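Local coordinates for protein benzoylformate Decarboxylase (Polynucleobacter necessarius, PDB 4K9Q) that probably catalyses the decarboxylation of benzoylformate, as a member of the thiamine diphosphate- and magnesium-dependent enzyme family, at residues S60-V65 with R210-S215; Q87-L92 with G205-R210; E28-K33 with L158-W163; A96-Q99 with M103-N106. All blocks are in the same frame, centred on the assembly; numbering follows the deposited sequence. Where two conformers were deposited one is given.

From the N terminus, the chain sets out one partner of interaction 3 (28-33), then of interaction 1 (60-65) and of interaction 2 (87-92). Interaction 4 is the first loop to close, 96-99 meeting 103-106 after three residues, and it nests inside all the others. Interaction 3 closes next at 158-163, just past the end of strand 154-159, which neighbours strand 93-98 in the N-terminal sheet. The chain then enters the central domain, where 205-210 closes interaction 2 and 210-215 closes interaction 1 around it. These two share R210 and tie the N-terminal domain to the central one. Interaction 3 crosses both, because its segments alternate with theirs.

Interaction 1 (S60-V65 with R210-S215); sequences SLRKPV and RSQAWS
R62 reaches out from the end of helix 47-61 and lays its guanidinium group against the side chain of Q212. Its CB points toward the 210-215 segment, and with CG anti to the carbonyl carbon (chi1 -71°) the chain runs extended from CG to NE, carrying the charged end straight across. CD is the first atom to meet a partner, lying 3.7 Å from Q212 OE1. NE then donates a nearly straight hydrogen bond to R210 O, at 3.1 Å and 170°; the oxygen sits in the guanidinium plane, although the donor is tilted 29° from the plane of the carbonyl.

That carbonyl belongs to the last residue of helix 207-210, which ends in a Schellman motif with Q212 in the positive-phi position. R62, also with positive phi, is the first residue beyond its own helix, so the contact joins two helix ends across the boundary between the N-terminal TPP-binding and central domains.

Further out, CZ lies 3.5 Å from Q212 CG, which rides above one face of the guanidinium group, offset toward its rim. The Q212 amide stacks almost parallel to the same group and brings NE2 to 3.8 Å from R62 NH1. At the other terminal nitrogen, NH2 passes 3.6 Å from Q212 CG, while it hydrogen-bonds A209 O and forms a salt bridge with D390.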
loop_
_atom_site.group_PDB
_atom_site.type_symbol
_atom_site.label_atom_id
_atom_site.label_comp_id
_atom_site.label_asym_id
_atom_site.label_seq_id
_atom_site.Cartn_x
_atom_site.Cartn_y
_atom_site.Cartn_z
ATOM N N SER A 60 13.453 7.189 27.469
ATOM C CA SER A 60 13.835 7.664 28.789
ATOM C C SER A 60 12.618 8.178 29.551
ATOM O O SER A 60 12.451 7.876 30.729
ATOM C CB SER A 60 14.887 8.770 28.673
ATOM O OG SER A 60 15.256 9.290 29.947
ATOM N N LEU A 61 11.775 8.943 28.870
ATOM C CA LEU A 61 10.659 9.632 29.523
ATOM C C LEU A 61 9.369 8.814 29.618
ATOM O O LEU A 61 8.473 9.170 30.380
ATOM C CB LEU A 61 10.376 10.965 28.823
ATOM C CG LEU A 61 11.574 11.917 28.824
ATOM C CD1 LEU A 61 11.228 13.234 28.181
ATOM C CD2 LEU A 61 12.075 12.139 30.240
ATOM N N ARG A 62 9.280 7.735 28.837
ATOM C CA ARG A 62 8.044 6.950 28.705
ATOM C C ARG A 62 6.830 7.795 28.302
ATOM O O ARG A 62 5.736 7.681 28.872
ATOM C CB ARG A 62 7.778 6.124 29.964
ATOM C CG ARG A 62 8.765 4.973 30.110
ATOM C CD ARG A 62 8.524 4.124 31.346
ATOM N NE ARG A 62 9.352 2.921 31.306
ATOM C CZ ARG A 62 10.593 2.848 31.776
ATOM N NH1 ARG A 62 11.162 3.915 32.320
ATOM N NH2 ARG A 62 11.268 1.702 31.694
ATOM N N LYS A 63 7.042 8.643 27.301
ATOM C CA LYS A 63 5.970 9.398 26.678
ATOM C C LYS A 63 6.443 9.821 25.296
ATOM O O LYS A 63 7.629 9.701 24.978
ATOM C CB LYS A 63 5.586 10.615 27.521
ATOM C CG LYS A 63 6.677 11.628 27.692
ATOM C CD LYS A 63 6.125 12.813 28.477
ATOM C CE LYS A 63 7.182 13.835 28.759
ATOM N NZ LYS A 63 6.593 15.022 29.462
ATOM N N PRO A 64 5.515 10.298 24.466
ATOM C CA PRO A 64 5.890 10.645 23.094
ATOM C C PRO A 64 6.839 11.836 23.016
ATOM O O PRO A 64 6.886 12.690 23.903
ATOM C CB PRO A 64 4.547 11.001 22.448
ATOM C CG PRO A 64 3.521 10.262 23.270
ATOM C CD PRO A 64 4.056 10.337 24.667
ATOM N N VAL A 65 7.602 11.860 21.933
ATOM C CA VAL A 65 8.391 13.011 21.540
ATOM C C VAL A 65 7.982 13.289 20.094
ATOM O O VAL A 65 7.675 12.359 19.351
ATOM C CB VAL A 65 9.902 12.711 21.625
ATOM C CG1 VAL A 65 10.706 13.862 21.002
ATOM C CG2 VAL A 65 10.318 12.475 23.084
ATOM N N ARG A 210 10.448 -2.048 29.390
ATOM C CA ARG A 210 9.541 -0.964 29.018
ATOM C C ARG A 210 8.402 -0.812 30.026
ATOM O O ARG A 210 8.038 0.312 30.390
ATOM C CB ARG A 210 8.979 -1.175 27.600
ATOM C CG ARG A 210 9.942 -0.786 26.474
ATOM C CD ARG A 210 9.343 -1.107 25.104
ATOM N NE ARG A 210 9.271 -2.540 24.838
ATOM C CZ ARG A 210 10.271 -3.252 24.317
ATOM N NH1 ARG A 210 11.415 -2.654 23.987
ATOM N NH2 ARG A 210 10.122 -4.556 24.110
ATOM N N SER A 211 7.857 -1.937 30.483
ATOM C CA SER A 211 6.694 -1.928 31.372
ATOM C C SER A 211 7.057 -1.752 32.843
ATOM O O SER A 211 6.183 -1.795 33.710
ATOM C CB SER A 211 5.881 -3.217 31.202
ATOM O OG SER A 211 6.624 -4.339 31.643
ATOM N N GLN A 212 8.343 -1.568 33.122
ATOM C CA GLN A 212 8.808 -1.344 34.490
ATOM C C GLN A 212 8.504 -2.524 35.403
ATOM O O GLN A 212 8.136 -2.345 36.566
ATOM C CB GLN A 212 8.254 -0.028 35.050
ATOM C CG GLN A 212 8.761 1.169 34.255
ATOM C CD GLN A 212 8.358 2.510 34.824
ATOM O OE1 GLN A 212 7.228 2.964 34.637
ATOM N NE2 GLN A 212 9.292 3.165 35.506
ATOM N N ALA A 213 8.675 -3.728 34.863
ATOM C CA ALA A 213 8.360 -4.966 35.581
ATOM C C ALA A 213 9.582 -5.629 36.215
ATOM O O ALA A 213 9.532 -6.799 36.585
ATOM C CB ALA A 213 7.660 -5.950 34.644
ATOM N N TRP A 214 10.675 -4.881 36.319
ATOM C CA TRP A 214 11.949 -5.395 36.821
ATOM C C TRP A 214 11.772 -6.205 38.109
ATOM O O TRP A 214 12.150 -7.380 38.177
ATOM C CB TRP A 214 12.900 -4.213 37.044
ATOM C CG TRP A 214 14.288 -4.540 37.483
ATOM C CD1 TRP A 214 14.736 -4.654 38.769
ATOM C CD2 TRP A 214 15.432 -4.751 36.639
ATOM N NE1 TRP A 214 16.082 -4.937 38.775
ATOM C CE2 TRP A 214 16.533 -5.001 37.483
ATOM C CE3 TRP A 214 15.626 -4.759 35.253
ATOM C CZ2 TRP A 214 17.821 -5.257 36.984
ATOM C CZ3 TRP A 214 16.918 -5.003 34.756
ATOM C CH2 TRP A 214 17.988 -5.253 35.623
ATOM N N SER A 215 11.170 -5.590 39.124
ATOM C CA SER A 215 11.031 -6.249 40.417
ATOM C C SER A 215 10.063 -7.427 40.360
ATOM O O SER A 215 10.266 -8.432 41.045
ATOM C CB SER A 215 10.591 -5.256 41.490
ATOM O OG SER A 215 9.266 -4.828 41.263
#

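Interaction 2 (Q87-L92 with G205-R210); sequences QNKTPL and GSDIAR
A salt-bridge network of K89, D207 and R210 spans the boundary between the N-terminal TPP-binding domain and the central domain. K89 follows helix 79-88 in the positive-phi position of a Schellman motif, and D207 and R210 lie one turn apart on the short helix 207-210. The lysine chain bends at chi3 (-74°), which turns its ammonium toward the aspartate. K89 NZ meets D207 OD1 at 2.7 Å, from the syn side and somewhat out of the carboxylate plane.

The same oxygen is gripped a second time from within the helix. R210 NH2 donates to D207 OD1 at 2.9 Å with an angle of 164°; D207 OD1 receives it on its anti lone pair, and the oxygen stays in the guanidinium plane. S206 O lies above the centre of one face of that guanidinium group. Two cations on one carboxylate oxygen would probably keep D207 ionised, and the shared carboxylate would in turn probably offset the closeness of the like charges K89 NZ and R210 NH2, 3.9 Å apart.

The methylenes next to the charges also make contact: K89 CE is 3.5 Å from R210 NH2, and R210 CD 3.5 Å from N88 O. The outer partners extend the network, D297 pairing with K89 NZ and E235 with R210 NH1, while the N88 amide is held by D55 and A396. Here the end of a helix is bridged to the short helix 207-210 that follows strand 201-204 of a Rossmann-like parallel sheet, in keeping with the three-domain layout of TPP enzymes.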
loop_
_atom_site.group_PDB
_atom_site.type_symbol
_atom_site.label_atom_id
_atom_site.label_comp_id
_atom_site.label_asym_id
_atom_site.label_seq_id
_atom_site.Cartn_x
_atom_site.Cartn_y
_atom_site.Cartn_z
ATOM N N GLN A 87 10.122 -1.172 15.865
ATOM C CA GLN A 87 10.457 -2.435 16.522
ATOM C C GLN A 87 10.814 -2.252 18.007
ATOM O O GLN A 87 10.630 -3.166 18.806
ATOM C CB GLN A 87 11.540 -3.197 15.731
ATOM C CG GLN A 87 11.035 -3.574 14.328
ATOM C CD GLN A 87 11.882 -4.601 13.615
ATOM O OE1 GLN A 87 13.100 -4.632 13.769
ATOM N NE2 GLN A 87 11.233 -5.453 12.815
ATOM N N ASN A 88 11.284 -1.058 18.365
ATOM C CA ASN A 88 11.529 -0.672 19.766
ATOM C C ASN A 88 10.208 -0.436 20.514
ATOM O O ASN A 88 10.196 -0.333 21.749
ATOM C CB ASN A 88 12.323 0.640 19.833
ATOM C CG ASN A 88 13.813 0.466 19.562
ATOM O OD1 ASN A 88 14.354 -0.648 19.576
ATOM N ND2 ASN A 88 14.492 1.588 19.327
ATOM N N LYS A 89 9.119 -0.309 19.757
ATOM C CA LYS A 89 7.799 0.046 20.301
ATOM C C LYS A 89 7.777 1.415 20.983
ATOM O O LYS A 89 7.173 1.599 22.046
ATOM C CB LYS A 89 7.268 -1.058 21.219
ATOM C CG LYS A 89 6.875 -2.309 20.428
ATOM C CD LYS A 89 6.199 -3.373 21.277
ATOM C CE LYS A 89 7.187 -4.106 22.176
ATOM N NZ LYS A 89 6.628 -5.451 22.536
ATOM N N THR A 90 8.425 2.392 20.351
ATOM C CA THR A 90 8.523 3.729 20.931
ATOM C C THR A 90 7.425 4.600 20.354
ATOM O O THR A 90 7.260 4.666 19.144
ATOM C CB THR A 90 9.874 4.368 20.585
ATOM O OG1 THR A 90 10.928 3.462 20.935
ATOM C CG2 THR A 90 10.054 5.706 21.314
ATOM N N PRO A 91 6.668 5.279 21.226
ATOM C CA PRO A 91 5.504 6.057 20.783
ATOM C C PRO A 91 5.860 7.443 20.211
ATOM O O PRO A 91 5.369 8.449 20.720
ATOM C CB PRO A 91 4.677 6.186 22.063
ATOM C CG PRO A 91 5.688 6.162 23.170
ATOM C CD PRO A 91 6.791 5.239 22.697
ATOM N N LEU A 92 6.678 7.485 19.162
ATOM C CA LEU A 92 7.033 8.754 18.530
ATOM C C LEU A 92 5.889 9.279 17.675
ATOM O O LEU A 92 5.180 8.506 17.016
ATOM C CB LEU A 92 8.269 8.584 17.645
ATOM C CG LEU A 92 9.531 8.112 18.335
ATOM C CD1 LEU A 92 10.670 8.092 17.307
ATOM C CD2 LEU A 92 9.861 9.046 19.529
ATOM N N GLY A 205 12.306 -11.117 28.061
ATOM C CA GLY A 205 12.602 -10.136 27.036
ATOM C C GLY A 205 12.289 -8.722 27.478
ATOM O O GLY A 205 11.839 -8.474 28.606
ATOM N N SER A 206 12.497 -7.778 26.567
ATOM C CA SER A 206 12.519 -6.370 26.936
ATOM C C SER A 206 11.180 -5.684 27.208
ATOM O O SER A 206 11.178 -4.535 27.628
ATOM C CB SER A 206 13.337 -5.581 25.919
ATOM O OG SER A 206 14.662 -6.092 25.912
ATOM N N ASP A 207 10.058 -6.372 27.000
ATOM C CA ASP A 207 8.771 -5.814 27.434
ATOM C C ASP A 207 8.844 -5.538 28.934
ATOM O O ASP A 207 8.226 -4.597 29.443
ATOM C CB ASP A 207 7.597 -6.775 27.178
ATOM C CG ASP A 207 7.261 -6.951 25.701
ATOM O OD1 ASP A 207 7.889 -6.300 24.827
ATOM O OD2 ASP A 207 6.336 -7.762 25.424
ATOM N N ILE A 208 9.615 -6.364 29.640
ATOM C CA ILE A 208 9.782 -6.215 31.080
ATOM C C ILE A 208 10.455 -4.879 31.412
ATOM O O ILE A 208 10.114 -4.221 32.397
ATOM C CB ILE A 208 10.561 -7.419 31.669
ATOM C CG1 ILE A 208 9.677 -8.675 31.643
ATOM C CG2 ILE A 208 11.063 -7.125 33.094
ATOM C CD1 ILE A 208 10.469 -9.950 31.847
ATOM N N ALA A 209 11.395 -4.464 30.569
ATOM C CA ALA A 209 12.082 -3.198 30.776
ATOM C C ALA A 209 11.112 -2.041 30.545
ATOM O O ALA A 209 10.968 -1.173 31.405
ATOM C CB ALA A 209 13.290 -3.086 29.854
ATOM N N ARG A 210 10.448 -2.048 29.390
ATOM C CA ARG A 210 9.541 -0.964 29.018
ATOM C C ARG A 210 8.402 -0.812 30.026
ATOM O O ARG A 210 8.038 0.312 30.390
ATOM C CB ARG A 210 8.979 -1.175 27.600
ATOM C CG ARG A 210 9.942 -0.786 26.474
ATOM C CD ARG A 210 9.343 -1.107 25.104
ATOM N NE ARG A 210 9.271 -2.540 24.838
ATOM C CZ ARG A 210 10.271 -3.252 24.317
ATOM N NH1 ARG A 210 11.415 -2.654 23.987
ATOM N NH2 ARG A 210 10.122 -4.556 24.110
#

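Interaction 3 (E28-K33 with L158-W163); sequences EETFLK and LPLDDW
W163, T30 and F31 carry this contact, in which the short helix 29-32 packs against the turn that follows strand 154-159, both in the parallel-sheet N-terminal region of the TPP-enzyme fold. W163 sets out toward the helix, and its indole takes F31 over one face. The backbone puts F31 CB over the five-membered ring, where it makes a CH-pi contact 3.9 Å from the centroid. With CG turned opposite the backbone N (chi1 171°), the phenyl ring then swings along the indole, and CD1 comes to 3.4 Å from W163 CZ2 above the six-membered ring. The two aromatic planes are inclined at 46°, an oblique pairing. F31 also meets the ring of F9, and W163 packs on helices 4-15 and 135-147.

T30 works from another direction. Its hydroxyl occupies the crowded position between the backbone N and the carbonyl carbon (chi1 48°), from where it donates a 2.7 Å hydrogen bond from OG1 to L160 O, in the carbonyl plane and on a lone pair. The same OG1 lies at the edge of the indole, 3.4 Å from W163 CD1, and 3.6 Å from L160 CB. Beyond this pair the helix also faces the second subunit, where T30 packs on T471 and E29 on F465 of that neighbouring chain.

The backbone of 160-163 coils like a helix but lacks its regular hydrogen-bond pattern. The contact thus joins one directional bond, from the T30 hydroxyl to L160 O, with largely apolar packing of F31 on the indole.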
loop_
_atom_site.group_PDB
_atom_site.type_symbol
_atom_site.label_atom_id
_atom_site.label_comp_id
_atom_site.label_asym_id
_atom_site.label_seq_id
_atom_site.Cartn_x
_atom_site.Cartn_y
_atom_site.Cartn_z
ATOM N N GLU A 28 8.053 23.328 6.923
ATOM C CA GLU A 28 7.879 23.244 8.372
ATOM C C GLU A 28 7.948 24.620 9.052
ATOM O O GLU A 28 7.671 24.747 10.240
ATOM C CB GLU A 28 8.942 22.334 8.989
ATOM C CG GLU A 28 8.857 20.869 8.546
ATOM C CD GLU A 28 9.185 20.677 7.071
ATOM O OE1 GLU A 28 10.243 21.165 6.636
ATOM O OE2 GLU A 28 8.394 20.034 6.341
ATOM N N GLU A 29 8.341 25.649 8.314
ATOM C CA GLU A 29 8.546 26.952 8.946
ATOM C C GLU A 29 7.270 27.549 9.551
ATOM O O GLU A 29 7.326 28.205 10.589
ATOM C CB GLU A 29 9.213 27.922 7.972
ATOM C CG GLU A 29 10.663 27.548 7.714
ATOM C CD GLU A 29 11.410 28.561 6.876
ATOM O OE1 GLU A 29 10.787 29.255 6.043
ATOM O OE2 GLU A 29 12.630 28.667 7.068
ATOM N N THR A 30 6.123 27.310 8.918
ATOM C CA THR A 30 4.863 27.811 9.461
ATOM C C THR A 30 4.473 27.098 10.764
ATOM O O THR A 30 3.792 27.666 11.616
ATOM C CB THR A 30 3.731 27.705 8.427
ATOM O OG1 THR A 30 3.736 26.395 7.850
ATOM C CG2 THR A 30 3.953 28.723 7.315
ATOM N N PHE A 31 4.908 25.850 10.909
ATOM C CA PHE A 31 4.729 25.122 12.166
ATOM C C PHE A 31 5.660 25.662 13.253
ATOM O O PHE A 31 5.278 25.775 14.421
ATOM C CB PHE A 31 4.994 23.628 11.944
ATOM C CG PHE A 31 5.040 22.822 13.209
ATOM C CD1 PHE A 31 3.913 22.683 14.002
ATOM C CD2 PHE A 31 6.219 22.192 13.603
ATOM C CE1 PHE A 31 3.949 21.933 15.165
ATOM C CE2 PHE A 31 6.268 21.431 14.772
ATOM C CZ PHE A 31 5.135 21.306 15.556
ATOM N N LEU A 32 6.883 26.013 12.858
ATOM C CA LEU A 32 7.920 26.406 13.805
ATOM C C LEU A 32 7.978 27.907 14.082
ATOM O O LEU A 32 8.708 28.342 14.961
ATOM C CB LEU A 32 9.285 25.945 13.293
ATOM C CG LEU A 32 9.456 24.430 13.119
ATOM C CD1 LEU A 32 10.781 24.150 12.453
ATOM C CD2 LEU A 32 9.363 23.693 14.453
ATOM N N LYS A 33 7.214 28.693 13.332
ATOM C CA LYS A 33 7.149 30.133 13.551
ATOM C C LYS A 33 6.858 30.466 15.015
ATOM O O LYS A 33 5.960 29.879 15.621
ATOM C CB LYS A 33 6.067 30.726 12.641
ATOM C CG LYS A 33 5.709 32.175 12.932
ATOM C CD LYS A 33 4.675 32.661 11.923
ATOM C CE LYS A 33 4.183 34.055 12.247
ATOM N NZ LYS A 33 3.414 34.078 13.517
ATOM N N LEU A 158 1.536 17.223 7.143
ATOM C CA LEU A 158 0.868 18.466 7.521
ATOM C C LEU A 158 1.125 19.605 6.523
ATOM O O LEU A 158 2.180 20.230 6.537
ATOM C CB LEU A 158 1.309 18.854 8.943
ATOM C CG LEU A 158 0.978 17.755 9.977
ATOM C CD1 LEU A 158 1.787 17.889 11.226
ATOM C CD2 LEU A 158 -0.508 17.727 10.294
ATOM N N PRO A 159 0.160 19.867 5.635
ATOM C CA PRO A 159 0.322 20.954 4.655
ATOM C C PRO A 159 0.651 22.302 5.314
ATOM O O PRO A 159 0.020 22.677 6.294
ATOM C CB PRO A 159 -1.044 21.000 3.964
ATOM C CG PRO A 159 -1.529 19.580 4.041
ATOM C CD PRO A 159 -1.064 19.076 5.390
ATOM N N LEU A 160 1.609 23.033 4.752
ATOM C CA LEU A 160 2.202 24.182 5.443
ATOM C C LEU A 160 1.224 25.324 5.675
ATOM O O LEU A 160 1.399 26.126 6.593
ATOM C CB LEU A 160 3.427 24.691 4.671
ATOM C CG LEU A 160 3.137 25.334 3.315
ATOM C CD1 LEU A 160 3.000 26.843 3.488
ATOM C CD2 LEU A 160 4.257 25.009 2.337
ATOM N N ASP A 161 0.206 25.394 4.830
ATOM C CA ASP A 161 -0.764 26.483 4.897
ATOM C C ASP A 161 -1.824 26.303 5.983
ATOM O O ASP A 161 -2.584 27.235 6.256
ATOM C CB ASP A 161 -1.426 26.720 3.527
ATOM C CG ASP A 161 -2.117 25.472 2.958
ATOM O OD1 ASP A 161 -1.597 24.342 3.102
ATOM O OD2 ASP A 161 -3.190 25.638 2.328
ATOM N N ASP A 162 -1.881 25.125 6.606
ATOM C CA ASP A 162 -2.925 24.868 7.598
ATOM C C ASP A 162 -2.728 25.695 8.873
ATOM O O ASP A 162 -3.704 26.104 9.512
ATOM C CB ASP A 162 -2.962 23.388 7.996
ATOM C CG ASP A 162 -3.524 22.479 6.904
ATOM O OD1 ASP A 162 -3.956 22.966 5.837
ATOM O OD2 ASP A 162 -3.535 21.256 7.140
ATOM N N TRP A 163 -1.469 25.924 9.241
ATOM C CA TRP A 163 -1.126 26.413 10.570
ATOM C C TRP A 163 -1.693 27.778 10.924
ATOM O O TRP A 163 -2.034 28.019 12.081
ATOM C CB TRP A 163 0.396 26.396 10.773
ATOM C CG TRP A 163 0.933 25.011 10.703
ATOM C CD1 TRP A 163 1.680 24.460 9.696
ATOM C CD2 TRP A 163 0.732 23.974 11.668
ATOM N NE1 TRP A 163 1.963 23.144 9.987
ATOM C CE2 TRP A 163 1.393 22.822 11.191
ATOM C CE3 TRP A 163 0.054 23.905 12.892
ATOM C CZ2 TRP A 163 1.397 21.621 11.897
ATOM C CZ3 TRP A 163 0.071 22.716 13.592
ATOM C CH2 TRP A 163 0.735 21.590 13.092
#

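Interaction 4 (A96-Q99 with M103-N106); sequences AGQQ and MLLN
Past Q99 the chain turns off roughly at right angles and comes by again at L104, their CA atoms 6.0 Å apart, as it leaves the end of strand 93-98 and enters the irregular 103-106 segment. No hydrogen bond links the two segments; the second is instead drawn into a turn of its own by N106 N bonding to M103 O.

L104 supplies most of the side-chain packing. Its CD2 presses on the amide carbon of Q98, with CD2 and CD 3.5 Å apart, and its CG sits 3.6 Å from Q99 O. Q98 bends at chi2 (64°), curling its amide back so that OE1 accepts a 2.9 Å bond from Q99 N in the carbonyl plane; this amide also bonds N112 and E128. M103 touches more lightly through its methyl, CE lying 3.8 Å from Q99 OE1. The other end of that amide, Q99 NE2, is held by L109 O and by Y278 O of the second subunit.

M103 also packs on Y278 of the second subunit and L104 on A130 of the third, which places the turn where chains of the tetramer meet. Within its own chain it continues from strand 93-98, which lies between strands 66-69 and 154-159 of the parallel N-terminal sheet.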
loop_
_atom_site.group_PDB
_atom_site.type_symbol
_atom_site.label_atom_id
_atom_site.label_comp_id
_atom_site.label_asym_id
_atom_site.label_seq_id
_atom_site.Cartn_x
_atom_site.Cartn_y
_atom_site.Cartn_z
ATOM N N ALA A 96 5.814 15.449 9.300
ATOM C CA ALA A 96 6.553 16.057 8.202
ATOM C C ALA A 96 5.691 17.122 7.547
ATOM O O ALA A 96 4.506 16.900 7.304
ATOM C CB ALA A 96 6.954 15.014 7.177
ATOM N N GLY A 97 6.280 18.276 7.254
ATOM C CA GLY A 97 5.571 19.280 6.487
ATOM C C GLY A 97 5.249 18.738 5.110
ATOM O O GLY A 97 5.908 17.823 4.606
ATOM N N GLN A 98 4.217 19.305 4.510
ATOM C CA GLN A 98 3.755 18.951 3.181
ATOM C C GLN A 98 3.579 20.259 2.414
ATOM O O GLN A 98 3.418 21.328 3.030
ATOM C CB GLN A 98 2.417 18.213 3.301
ATOM C CG GLN A 98 1.653 17.945 1.989
ATOM C CD GLN A 98 2.409 17.014 1.042
ATOM O OE1 GLN A 98 3.423 17.408 0.457
ATOM N NE2 GLN A 98 1.917 15.779 0.884
ATOM N N GLN A 99 3.633 20.192 1.083
ATOM C CA GLN A 99 3.405 21.378 0.257
ATOM C C GLN A 99 2.032 21.974 0.552
ATOM O O GLN A 99 1.137 21.287 1.039
ATOM C CB GLN A 99 3.562 21.058 -1.236
ATOM C CG GLN A 99 4.940 21.429 -1.801
ATOM C CD GLN A 99 5.124 22.944 -1.967
ATOM O OE1 GLN A 99 4.382 23.751 -1.390
ATOM N NE2 GLN A 99 6.119 23.333 -2.758
ATOM N N MET A 103 -1.310 24.257 -3.840
ATOM C CA MET A 103 -0.632 23.670 -5.006
ATOM C C MET A 103 -0.620 22.137 -5.040
ATOM O O MET A 103 -0.266 21.536 -6.063
ATOM C CB MET A 103 0.819 24.175 -5.095
ATOM C CG MET A 103 0.960 25.671 -5.348
ATOM S SD MET A 103 2.621 26.168 -5.855
ATOM C CE MET A 103 3.527 26.113 -4.297
ATOM N N LEU A 104 -1.000 21.513 -3.930
ATOM C CA LEU A 104 -0.834 20.070 -3.745
ATOM C C LEU A 104 -1.303 19.202 -4.909
ATOM O O LEU A 104 -0.657 18.216 -5.255
ATOM C CB LEU A 104 -1.562 19.612 -2.481
ATOM C CG LEU A 104 -0.752 19.300 -1.233
ATOM C CD1 LEU A 104 -1.689 18.688 -0.194
ATOM C CD2 LEU A 104 0.437 18.367 -1.560
ATOM N N LEU A 105 -2.457 19.541 -5.480
ATOM C CA LEU A 105 -3.039 18.734 -6.548
ATOM C C LEU A 105 -2.084 18.534 -7.722
ATOM O O LEU A 105 -2.060 17.474 -8.346
ATOM C CB LEU A 105 -4.341 19.379 -7.034
ATOM C CG LEU A 105 -4.990 18.793 -8.289
ATOM C CD1 LEU A 105 -5.492 17.367 -8.039
ATOM C CD2 LEU A 105 -6.127 19.713 -8.742
ATOM N N ASN A 106 -1.300 19.559 -8.032
ATOM C CA ASN A 106 -0.402 19.484 -9.171
ATOM C C ASN A 106 1.050 19.142 -8.821
ATOM O O ASN A 106 1.924 19.173 -9.692
ATOM C CB ASN A 106 -0.494 20.778 -9.977
ATOM C CG ASN A 106 -1.927 21.112 -10.352
ATOM O OD1 ASN A 106 -2.565 21.950 -9.707
ATOM N ND2 ASN A 106 -2.452 20.437 -11.372
#